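Long-range contacts in cellulase (Uncultured bacterium, PDB 6XSO), which probably hydrolyses internal beta-1,4 linkages of cellulose and related plant cell-wall glucans or xylans, as a broad-specificity family 5 endoglucanase: residues Glu66-Met71 against Asp108-Gln113; Lys137-Asn142 against Leu177-Ser182. One frame throughout, in Å; residues are numbered along the deposited sequence.

In the fold
Both contacts belong to the (beta/alpha)8 barrel of the glycoside hydrolase family 5 domain. From the N terminus, the chain enters helix 66-73, runs through strand 78-81 and returns along helix 97-111; contact 1 closes this loop by pairing helix 66-73 with the end of helix 97-111. After strand 116-119 the chain reaches residues 137-142, which lead into helix 140-161; strand 168-171 follows, and contact 2 closes the second loop when residues 177-182 come back against the residues just ahead of that helix. The loops follow in series, neither nested nor crossed. The centres of the two contacts lie about 36 Å apart on opposite sides of the chain's centre: contact 1 ties helix to helix, contact 2 loop to loop.

Contact 1. Residues Glu66-Met71 against Asp108-Gln113; sequences ELFKMM and DYVVAQ
Val110 CG2 sits almost exactly over the centre of the Phe68 ring, 3.8 Å from the centroid and 4° off the ring normal, a CH-pi contact. The CB of Tyr109 meets the same ring obliquely, 3.6 Å from Phe68 CD2. With its CG anti to the carbonyl carbon (chi1 -60°), Phe68 carries its ring toward helix 97-111, one face against Val110 CG2, while Leu67 CD2 covers the opposite face toward the rim. Shortening Phe68 to an alanine is likely to leave Val110 CG2 without its aromatic face and to open a gap between the two helices. Nearer the surface, Gln113 bends at chi2 (-60°) to lay its amide along the backbone of Lys69: CD is 3.5 Å from Lys69 CA, and NE2 is 3.5 Å from Lys69 CB. These are van der Waals contacts. The polar ends turn to partners beyond the two segments, Lys69 NZ to Glu73 in a salt bridge and Tyr109 OH to Arg102 in a hydrogen bond, and Lys72 NZ bonds the backbone O of Gln113. Phe68 and Val110 both pack inward on Ile79 of strand 78-81, and Val110 also on Cys117 of strand 116-119, so helices 66-73 and 97-111 lie side by side on the outside of the barrel wall.

Contact 2. Residues Lys137-Asn142 against Leu177-Ser182; sequences KADEAN and LDKLNS
Ala138 N donates to Leu177 O at 2.7 Å (N-H...O angle 155°). This is the tight part of the contact: Asp178 CA returns a CA-H...O contact to Ala138 O at 3.4 Å, and Ala138 CB lies 3.6 Å from Leu177 O. Ala138, centre of an inverse gamma turn, also packs against Ala202 and Ile206 of helix 196-219. At the buried Lys137 end, Lys137 NZ, salt-bridged to Asp128, donates to water 1, which lies 3.0 Å from Asn181 OD1; that oxygen also accepts from Asp128 N. The solvent side is the Asp139-Lys179 edge. Water 2 donates to Asp139 OD2 and accepts from Lys179 N at 2.9 Å, while the exposed Lys179 chain crosses the carboxylate with CD 3.8 Å from Asp139 OD2. Asp178 OD1 accepts from Ser182 N, and OD2 receives Ser182 OG through its syn lone pair and also accepts from Ser187 N. Asp139, its CG anti to the backbone N (chi1 177°), turns OD1 to Asn142 N, with a weaker bond from Ala141 N. The contact thus joins an aspartate N-cap of helix 140-161 to a type I beta turn, Asp178 to Asn181, in the loop following strand 168-171 of the TIM barrel.

Contact 1. Residues Glu66-Met71 against Asp108-Gln113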
ATOM      1  N   GLU A  66     -18.700   5.952   9.582  0.55 23.77           N
ATOM      2  CA  GLU A  66     -18.455   7.214  10.265  0.55 25.29           C
ATOM      3  C   GLU A  66     -16.967   7.464  10.467  0.55 25.05           C
ATOM      4  O   GLU A  66     -16.527   8.621  10.459  0.55 25.35           O
ATOM      5  CB  GLU A  66     -19.202   7.202  11.593  0.55 25.90           C
ATOM      6  CG  GLU A  66     -20.714   7.321  11.462  0.55 24.23           C
ATOM      7  CD  GLU A  66     -21.439   6.101  10.885  0.55 31.29           C
ATOM      8  OE1 GLU A  66     -20.993   4.930  11.055  0.55 23.22           O
ATOM      9  OE2 GLU A  66     -22.498   6.340  10.266  0.55 40.04           O
ATOM     10  N   LEU A  67     -16.184   6.404  10.664  1.00 24.48           N
ATOM     11  CA  LEU A  67     -14.738   6.556  10.781  1.00 22.36           C
ATOM     12  C   LEU A  67     -14.169   7.392   9.638  1.00 23.69           C
ATOM     13  O   LEU A  67     -13.284   8.226   9.846  1.00 22.04           O
ATOM     14  CB  LEU A  67     -14.067   5.178  10.787  1.00 21.97           C
ATOM     15  CG  LEU A  67     -12.545   5.145  10.735  1.00 23.14           C
ATOM     16  CD1 LEU A  67     -11.913   5.775  11.968  1.00 23.80           C
ATOM     17  CD2 LEU A  67     -12.083   3.668  10.559  1.00 24.67           C
ATOM     18  N   PHE A  68     -14.642   7.167   8.416  1.00 22.20           N
ATOM     19  CA  PHE A  68     -14.062   7.860   7.271  1.00 22.18           C
ATOM     20  C   PHE A  68     -14.598   9.278   7.128  1.00 22.03           C
ATOM     21  O   PHE A  68     -13.871  10.145   6.629  1.00 23.19           O
ATOM     22  CB  PHE A  68     -14.214   7.004   6.020  1.00 21.88           C
ATOM     23  CG  PHE A  68     -13.525   5.665   6.148  1.00 23.03           C
ATOM     24  CD1 PHE A  68     -12.157   5.594   6.360  1.00 24.85           C
ATOM     25  CD2 PHE A  68     -14.257   4.497   6.144  1.00 24.74           C
ATOM     26  CE1 PHE A  68     -11.529   4.366   6.506  1.00 23.56           C
ATOM     27  CE2 PHE A  68     -13.629   3.269   6.293  1.00 23.50           C
ATOM     28  CZ  PHE A  68     -12.274   3.210   6.478  1.00 22.92           C
ATOM     29  N   LYS A  69     -15.837   9.532   7.553  1.00 21.61           N
ATOM     30  CA  LYS A  69     -16.307  10.911   7.687  1.00 19.73           C
ATOM     31  C   LYS A  69     -15.376  11.690   8.598  1.00 24.06           C
ATOM     32  O   LYS A  69     -14.976  12.817   8.281  1.00 22.16           O
ATOM     33  CB  LYS A  69     -17.730  10.913   8.229  1.00 23.12           C
ATOM     34  CG  LYS A  69     -18.358  12.310   8.451  1.00 24.73           C
ATOM     35  CD  LYS A  69     -19.804  12.189   8.975  1.00 26.80           C
ATOM     36  CE  LYS A  69     -20.474  13.553   9.195  1.00 28.52           C
ATOM     37  NZ  LYS A  69     -19.763  14.281  10.271  1.00 27.26           N
ATOM     38  N   MET A  70     -14.983  11.082   9.716  1.00 22.43           N
ATOM     39  CA  MET A  70     -14.076  11.740  10.653  1.00 23.36           C
ATOM     40  C   MET A  70     -12.713  11.994  10.018  1.00 21.92           C
ATOM     41  O   MET A  70     -12.147  13.087  10.152  1.00 22.60           O
ATOM     42  CB  MET A  70     -13.927  10.873  11.908  1.00 23.36           C
ATOM     43  CG  MET A  70     -13.104  11.532  13.004  1.00 23.63           C
ATOM     44  SD  MET A  70     -12.891  10.463  14.442  1.00 25.67           S
ATOM     45  CE  MET A  70     -11.686   9.292  13.840  1.00 23.46           C
ATOM     46  N   MET A  71     -12.157  10.989   9.335  1.00 22.85           N
ATOM     47  CA  MET A  71     -10.865  11.165   8.675  1.00 20.25           C
ATOM     48  C   MET A  71     -10.926  12.293   7.652  1.00 22.36           C
ATOM     49  O   MET A  71     -10.036  13.152   7.597  1.00 21.74           O
ATOM     50  CB  MET A  71     -10.451   9.852   7.999  1.00 21.88           C
ATOM     51  CG  MET A  71     -10.026   8.782   8.975  1.00 22.83           C
ATOM     52  SD  MET A  71      -8.389   9.138   9.650  1.00 24.34           S
ATOM     53  CE  MET A  71      -8.346   7.960  11.005  1.00 24.78           C
ATOM     54  N   ASP A 108     -16.796   1.367  -0.320  1.00 24.48           N
ATOM     55  CA  ASP A 108     -17.904   2.301  -0.415  1.00 23.08           C
ATOM     56  C   ASP A 108     -17.855   3.320   0.713  1.00 25.19           C
ATOM     57  O   ASP A 108     -18.128   4.508   0.497  1.00 24.68           O
ATOM     58  CB  ASP A 108     -19.233   1.537  -0.383  1.00 24.60           C
ATOM     59  CG  ASP A 108     -19.523   0.805  -1.684  1.00 25.47           C
ATOM     60  OD1 ASP A 108     -18.918   1.149  -2.727  1.00 27.31           O
ATOM     61  OD2 ASP A 108     -20.375  -0.127  -1.674  1.00 32.44           O
ATOM     62  N   TYR A 109     -17.502   2.880   1.925  1.00 22.68           N
ATOM     63  CA  TYR A 109     -17.442   3.816   3.042  1.00 22.09           C
ATOM     64  C   TYR A 109     -16.433   4.922   2.755  1.00 23.14           C
ATOM     65  O   TYR A 109     -16.620   6.079   3.164  1.00 24.45           O
ATOM     66  CB  TYR A 109     -16.968   3.112   4.314  1.00 24.74           C
ATOM     67  CG  TYR A 109     -17.820   2.009   4.891  1.00 24.20           C
ATOM     68  CD1 TYR A 109     -19.154   1.847   4.547  1.00 25.34           C
ATOM     69  CD2 TYR A 109     -17.277   1.147   5.830  1.00 27.62           C
ATOM     70  CE1 TYR A 109     -19.914   0.823   5.110  1.00 28.51           C
ATOM     71  CE2 TYR A 109     -18.021   0.138   6.399  1.00 26.08           C
ATOM     72  CZ  TYR A 109     -19.328  -0.037   6.022  1.00 26.49           C
ATOM     73  OH  TYR A 109     -20.079  -1.061   6.582  1.00 29.50           O
ATOM     74  N   VAL A 110     -15.322   4.566   2.106  1.00 22.20           N
ATOM     75  CA  VAL A 110     -14.263   5.528   1.834  1.00 20.58           C
ATOM     76  C   VAL A 110     -14.674   6.491   0.732  1.00 23.21           C
ATOM     77  O   VAL A 110     -14.589   7.719   0.882  1.00 23.15           O
ATOM     78  CB  VAL A 110     -12.962   4.793   1.468  1.00 18.93           C
ATOM     79  CG1 VAL A 110     -11.921   5.787   1.014  1.00 21.53           C
ATOM     80  CG2 VAL A 110     -12.454   3.948   2.633  1.00 22.03           C
ATOM     81  N   VAL A 111     -15.133   5.956  -0.399  1.00 22.82           N
ATOM     82  CA  VAL A 111     -15.436   6.822  -1.529  1.00 23.34           C
ATOM     83  C   VAL A 111     -16.690   7.649  -1.275  1.00 24.51           C
ATOM     84  O   VAL A 111     -16.894   8.676  -1.939  1.00 26.32           O
ATOM     85  CB  VAL A 111     -15.470   6.039  -2.859  1.00 23.90           C
ATOM     86  CG1 VAL A 111     -14.119   5.369  -3.128  1.00 24.69           C
ATOM     87  CG2 VAL A 111     -16.588   5.042  -2.867  1.00 25.52           C
ATOM     88  N   ALA A 112     -17.523   7.255  -0.303  1.00 24.54           N
ATOM     89  CA  ALA A 112     -18.657   8.081   0.089  1.00 25.35           C
ATOM     90  C   ALA A 112     -18.222   9.445   0.589  1.00 25.92           C
ATOM     91  O   ALA A 112     -19.023  10.384   0.539  1.00 28.01           O
ATOM     92  CB  ALA A 112     -19.446   7.392   1.198  1.00 26.40           C
ATOM     93  N   GLN A 113     -16.982   9.560   1.064  1.00 24.31           N
ATOM     94  CA  GLN A 113     -16.425  10.810   1.554  1.00 25.40           C
ATOM     95  C   GLN A 113     -15.635  11.537   0.484  1.00 24.57           C
ATOM     96  O   GLN A 113     -14.943  12.511   0.790  1.00 26.88           O
ATOM     97  CB  GLN A 113     -15.541  10.561   2.772  1.00 22.40           C
ATOM     98  CG  GLN A 113     -16.287   9.862   3.896  1.00 26.43           C
ATOM     99  CD  GLN A 113     -17.498  10.670   4.407  1.00 29.83           C
ATOM    100  OE1 GLN A 113     -17.517  11.902   4.351  1.00 35.27           O
ATOM    101  NE2 GLN A 113     -18.488   9.969   4.928  1.00 37.02           N
TER

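Contact 2. Residues Lys137-Asn142 against Leu177-Ser182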
ATOM      1  N   LYS A 137       5.753 -14.963  -3.469  1.00 22.60           N
ATOM      2  CA  LYS A 137       7.146 -14.703  -3.129  1.00 21.42           C
ATOM      3  C   LYS A 137       7.921 -14.189  -4.334  1.00 23.60           C
ATOM      4  O   LYS A 137       7.656 -14.574  -5.479  1.00 22.84           O
ATOM      5  CB  LYS A 137       7.840 -15.962  -2.605  1.00 23.33           C
ATOM      6  CG  LYS A 137       7.168 -16.567  -1.381  1.00 22.78           C
ATOM      7  CD  LYS A 137       8.096 -17.562  -0.710  1.00 24.12           C
ATOM      8  CE  LYS A 137       7.528 -18.175   0.545  1.00 26.24           C
ATOM      9  NZ  LYS A 137       7.219 -17.154   1.576  1.00 25.42           N
ATOM     10  N   ALA A 138       8.907 -13.334  -4.048  1.00 19.81           N
ATOM     11  CA  ALA A 138       9.812 -12.799  -5.065  1.00 19.57           C
ATOM     12  C   ALA A 138      10.865 -13.859  -5.350  1.00 23.72           C
ATOM     13  O   ALA A 138      12.007 -13.807  -4.883  1.00 22.32           O
ATOM     14  CB  ALA A 138      10.428 -11.485  -4.599  1.00 20.50           C
ATOM     15  N   ASP A 139      10.435 -14.860  -6.109  1.00 22.65           N
ATOM     16  CA  ASP A 139      11.222 -16.037  -6.445  1.00 22.79           C
ATOM     17  C   ASP A 139      10.637 -16.494  -7.769  1.00 22.86           C
ATOM     18  O   ASP A 139       9.416 -16.649  -7.859  1.00 23.11           O
ATOM     19  CB  ASP A 139      11.057 -17.108  -5.381  1.00 25.39           C
ATOM     20  CG  ASP A 139      11.808 -18.380  -5.716  1.00 24.43           C
ATOM     21  OD1 ASP A 139      11.372 -19.144  -6.617  1.00 25.04           O
ATOM     22  OD2 ASP A 139      12.873 -18.625  -5.105  1.00 25.37           O
ATOM     23  N   GLU A 140      11.469 -16.607  -8.811  1.00 20.00           N
ATOM     24  CA  GLU A 140      10.916 -16.824 -10.145  1.00 20.49           C
ATOM     25  C   GLU A 140      10.217 -18.177 -10.258  1.00 21.83           C
ATOM     26  O   GLU A 140       9.270 -18.323 -11.032  1.00 23.72           O
ATOM     27  CB  GLU A 140      11.992 -16.657 -11.228  1.00 21.46           C
ATOM     28  CG  GLU A 140      11.387 -16.523 -12.615  1.00 23.65           C
ATOM     29  CD  GLU A 140      12.394 -16.139 -13.664  1.00 24.68           C
ATOM     30  OE1 GLU A 140      13.534 -15.813 -13.289  1.00 23.50           O
ATOM     31  OE2 GLU A 140      12.009 -16.202 -14.855  1.00 26.44           O
ATOM     32  N   ALA A 141      10.662 -19.185  -9.506  1.00 22.62           N
ATOM     33  CA  ALA A 141       9.928 -20.450  -9.500  1.00 21.93           C
ATOM     34  C   ALA A 141       8.546 -20.285  -8.856  1.00 22.75           C
ATOM     35  O   ALA A 141       7.553 -20.845  -9.323  1.00 25.61           O
ATOM     36  CB  ALA A 141      10.744 -21.551  -8.814  1.00 26.66           C
ATOM     37  N   ASN A 142       8.468 -19.509  -7.777  1.00 23.87           N
ATOM     38  CA  ASN A 142       7.170 -19.216  -7.181  1.00 24.38           C
ATOM     39  C   ASN A 142       6.282 -18.463  -8.163  1.00 23.12           C
ATOM     40  O   ASN A 142       5.091 -18.786  -8.313  1.00 24.58           O
ATOM     41  CB  ASN A 142       7.407 -18.382  -5.914  1.00 20.78           C
ATOM     42  CG  ASN A 142       6.115 -17.961  -5.214  1.00 23.61           C
ATOM     43  OD1 ASN A 142       5.440 -17.031  -5.647  1.00 23.19           O
ATOM     44  ND2 ASN A 142       5.780 -18.636  -4.117  1.00 24.47           N
ATOM     45  N   LEU A 177       8.807 -10.708  -0.637  1.00 20.43           N
ATOM     46  CA  LEU A 177      10.176 -11.042  -0.265  1.00 18.78           C
ATOM     47  C   LEU A 177      10.616 -12.311  -0.980  1.00 20.91           C
ATOM     48  O   LEU A 177       9.793 -13.091  -1.469  1.00 21.41           O
ATOM     49  CB  LEU A 177      10.287 -11.271   1.249  1.00 20.15           C
ATOM     50  CG  LEU A 177       9.639 -10.234   2.165  1.00 19.16           C
ATOM     51  CD1 LEU A 177       9.856 -10.577   3.632  1.00 23.12           C
ATOM     52  CD2 LEU A 177      10.152  -8.833   1.861  1.00 20.43           C
ATOM     53  N   ASP A 178      11.934 -12.514  -1.028  1.00 19.07           N
ATOM     54  CA  ASP A 178      12.510 -13.738  -1.570  1.00 19.36           C
ATOM     55  C   ASP A 178      12.242 -14.891  -0.609  1.00 20.64           C
ATOM     56  O   ASP A 178      11.613 -14.737   0.440  1.00 21.29           O
ATOM     57  CB  ASP A 178      13.992 -13.526  -1.896  1.00 20.83           C
ATOM     58  CG  ASP A 178      14.842 -13.266  -0.668  1.00 20.51           C
ATOM     59  OD1 ASP A 178      14.422 -13.614   0.454  1.00 21.65           O
ATOM     60  OD2 ASP A 178      15.953 -12.712  -0.828  1.00 21.24           O
ATOM     61  N   LYS A 179      12.703 -16.085  -0.986  1.00 21.35           N
ATOM     62  CA  LYS A 179      12.424 -17.248  -0.162  1.00 21.14           C
ATOM     63  C   LYS A 179      13.200 -17.248   1.138  1.00 24.71           C
ATOM     64  O   LYS A 179      12.926 -18.099   1.993  1.00 25.31           O
ATOM     65  CB  LYS A 179      12.701 -18.546  -0.936  1.00 22.74           C
ATOM     66  CG  LYS A 179      14.147 -18.905  -1.147  1.00 21.99           C
ATOM     67  CD  LYS A 179      14.281 -20.171  -1.967  1.00 23.27           C
ATOM     68  CE  LYS A 179      15.718 -20.432  -2.320  1.00 24.16           C
ATOM     69  NZ  LYS A 179      15.849 -21.685  -3.139  1.00 25.30           N
ATOM     70  N   LEU A 180      14.159 -16.337   1.292  1.00 22.47           N
ATOM     71  CA  LEU A 180      14.908 -16.150   2.525  1.00 22.30           C
ATOM     72  C   LEU A 180      14.300 -15.069   3.396  1.00 23.35           C
ATOM     73  O   LEU A 180      14.847 -14.776   4.462  1.00 24.02           O
ATOM     74  CB  LEU A 180      16.349 -15.749   2.201  1.00 22.24           C
ATOM     75  CG  LEU A 180      17.055 -16.607   1.149  1.00 24.11           C
ATOM     76  CD1 LEU A 180      18.397 -15.986   0.787  1.00 27.57           C
ATOM     77  CD2 LEU A 180      17.241 -18.034   1.612  1.00 28.59           C
ATOM     78  N   ASN A 181      13.184 -14.480   2.954  1.00 20.27           N
ATOM     79  CA  ASN A 181      12.499 -13.420   3.679  1.00 19.38           C
ATOM     80  C   ASN A 181      13.412 -12.218   3.880  1.00 21.07           C
ATOM     81  O   ASN A 181      13.399 -11.571   4.929  1.00 23.11           O
ATOM     82  CB  ASN A 181      11.926 -13.954   4.988  1.00 23.85           C
ATOM     83  CG  ASN A 181      10.957 -15.089   4.750  1.00 22.11           C
ATOM     84  OD1 ASN A 181       9.902 -14.886   4.154  1.00 25.66           O
ATOM     85  ND2 ASN A 181      11.335 -16.303   5.159  1.00 29.39           N
ATOM     86  N   SER A 182      14.188 -11.891   2.842  1.00 21.15           N
ATOM     87  CA  SER A 182      15.145 -10.799   2.949  1.00 20.50           C
ATOM     88  C   SER A 182      14.450  -9.442   2.915  1.00 21.73           C
ATOM     89  O   SER A 182      13.712  -9.131   1.974  1.00 21.23           O
ATOM     90  CB  SER A 182      16.114 -10.828   1.764  1.00 20.79           C
ATOM     91  OG  SER A 182      16.876 -12.010   1.707  1.00 21.22           O
TER
HETATM   92  O   HOH W   1       8.770 -14.634   1.365  1.00 22.68           O
HETATM   93  O   HOH W   2      13.889 -16.561  -3.561  1.00 25.41           O